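Local coordinates for protein alginate lyase AlgAT5 (PDB 5ZQI) that probably cleaves alginate by beta-elimination, as a family 7 polysaccharide lyase with a beta-sandwich fold, at residues A106-D111 against K249-D254. Numbering follows the deposited sequence.
Sequences AHCGGD and KGDSED
The imidazole of His107 meets Glu253 O with its edge: CD2 lies 3.5 Å from that oxygen, which sits near the ring plane. Over one face of the ring, offset toward the rim, comes the backbone N of Gly110; Tyr92 adds a second ring, its plane only slightly inclined to that of the imidazole. His107 CG, held between its own backbone N and carbonyl carbon (chi1 59°), folds the imidazole back over its own type I turn, His107 to Gly110, which Gly110 N closes on His107 O at 2.9 Å. Glu253 O also accepts a hydrogen bond from Gly109 N at 3.0 Å. The N-H···O angle of 144° shows a bent bond, with the donor tilted slightly from the carbonyl plane. Further along, Cys108 CB packs on Ser252 O at 3.4 Å, and Cys108 SG lies 3.8 Å from Asp251 CB. Three donors grip the buried Asp251 carboxylate, Ser245 OG and Lys158 N on OD2 and Val157 N on OD1, which would be expected to stabilise its ionised form. The contact thus joins the turn leaving strand 102-107 to the loop between strands 241-243 and 256-269, just beyond where 102-107 pairs antiparallel with 256-269 in the seven-stranded sheet of the sandwich.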
loop_
_atom_site.group_PDB
_atom_site.type_symbol
_atom_site.label_atom_id
_atom_site.label_comp_id
_atom_site.label_asym_id
_atom_site.label_seq_id
_atom_site.Cartn_x
_atom_site.Cartn_y
_atom_site.Cartn_z
ATOM N N ALA A 106 -10.907 2.018 -1.613
ATOM C CA ALA A 106 -11.511 0.690 -1.569
ATOM C C ALA A 106 -12.629 0.695 -0.541
ATOM O O ALA A 106 -12.393 0.956 0.642
ATOM C CB ALA A 106 -10.467 -0.393 -1.261
ATOM N N HIS A 107 -13.836 0.420 -1.016
ATOM C CA HIS A 107 -15.025 0.412 -0.173
ATOM C C HIS A 107 -15.257 -0.949 0.468
ATOM O O HIS A 107 -14.853 -1.979 -0.058
ATOM C CB HIS A 107 -16.256 0.823 -0.986
ATOM C CG HIS A 107 -16.531 -0.058 -2.166
ATOM N ND1 HIS A 107 -15.568 -0.378 -3.104
ATOM C CD2 HIS A 107 -17.659 -0.702 -2.546
ATOM C CE1 HIS A 107 -16.101 -1.181 -4.012
ATOM N NE2 HIS A 107 -17.370 -1.380 -3.703
ATOM N N CYS A 108 -15.949 -0.931 1.612
ATOM C CA CYS A 108 -16.104 -2.140 2.426
ATOM C C CYS A 108 -16.923 -3.205 1.731
ATOM O O CYS A 108 -16.801 -4.392 2.064
ATOM C CB CYS A 108 -16.708 -1.768 3.786
ATOM S SG CYS A 108 -15.616 -0.736 4.810
ATOM N N GLY A 109 -17.758 -2.822 0.780
ATOM C CA GLY A 109 -18.512 -3.766 -0.010
ATOM C C GLY A 109 -17.796 -4.277 -1.233
ATOM O O GLY A 109 -18.377 -5.046 -2.003
ATOM N N GLY A 110 -16.530 -3.924 -1.406
ATOM C CA GLY A 110 -15.826 -4.300 -2.615
ATOM C C GLY A 110 -15.523 -5.785 -2.718
ATOM O O GLY A 110 -15.536 -6.536 -1.745
ATOM N N ASP A 111 -15.220 -6.199 -3.948
ATOM C CA ASP A 111 -14.745 -7.551 -4.205
ATOM C C ASP A 111 -13.353 -7.727 -3.618
ATOM O O ASP A 111 -12.592 -6.760 -3.464
ATOM C CB ASP A 111 -14.734 -7.839 -5.707
ATOM C CG ASP A 111 -16.113 -7.818 -6.312
ATOM O OD1 ASP A 111 -17.107 -8.005 -5.576
ATOM O OD2 ASP A 111 -16.209 -7.633 -7.542
ATOM N N LYS A 249 -18.087 -6.830 9.590
ATOM C CA LYS A 249 -17.659 -6.024 10.718
ATOM C C LYS A 249 -18.676 -4.975 11.129
ATOM O O LYS A 249 -18.462 -4.291 12.129
ATOM C CB LYS A 249 -16.326 -5.327 10.384
ATOM C CG LYS A 249 -15.279 -6.297 9.861
ATOM C CD LYS A 249 -14.931 -7.322 10.926
ATOM C CE LYS A 249 -13.685 -8.117 10.562
ATOM N NZ LYS A 249 -13.454 -9.176 11.594
ATOM N N GLY A 250 -19.760 -4.817 10.379
ATOM C CA GLY A 250 -20.766 -3.828 10.675
ATOM C C GLY A 250 -20.660 -2.564 9.842
ATOM O O GLY A 250 -21.519 -1.700 9.955
ATOM N N ASP A 251 -19.645 -2.448 8.998
ATOM C CA ASP A 251 -19.577 -1.308 8.105
ATOM C C ASP A 251 -20.564 -1.474 6.959
ATOM O O ASP A 251 -20.904 -2.591 6.563
ATOM C CB ASP A 251 -18.149 -1.127 7.583
ATOM C CG ASP A 251 -17.296 -0.264 8.523
ATOM O OD1 ASP A 251 -17.691 0.908 8.724
ATOM O OD2 ASP A 251 -16.288 -0.746 9.083
ATOM N N SER A 252 -21.041 -0.339 6.442
ATOM C CA SER A 252 -21.901 -0.342 5.269
ATOM C C SER A 252 -21.085 -0.620 4.003
ATOM O O SER A 252 -19.864 -0.474 3.965
ATOM C CB SER A 252 -22.630 0.991 5.142
ATOM O OG SER A 252 -21.749 2.014 4.765
ATOM N N GLU A 253 -21.789 -1.031 2.947
ATOM C CA GLU A 253 -21.103 -1.326 1.694
ATOM C C GLU A 253 -20.350 -0.116 1.156
ATOM O O GLU A 253 -19.294 -0.274 0.523
ATOM C CB GLU A 253 -22.095 -1.836 0.648
ATOM C CG GLU A 253 -22.658 -3.232 0.950
ATOM C CD GLU A 253 -23.802 -3.617 0.048
ATOM O OE1 GLU A 253 -24.096 -2.863 -0.901
ATOM O OE2 GLU A 253 -24.416 -4.676 0.287
ATOM N N ASP A 254 -20.853 1.092 1.408
ATOM C CA ASP A 254 -20.259 2.303 0.856
ATOM C C ASP A 254 -19.293 3.002 1.816
ATOM O O ASP A 254 -18.710 4.030 1.450
ATOM C CB ASP A 254 -21.354 3.284 0.402
ATOM C CG ASP A 254 -22.342 3.623 1.484
ATOM O OD1 ASP A 254 -22.088 3.312 2.665
ATOM O OD2 ASP A 254 -23.395 4.201 1.138
#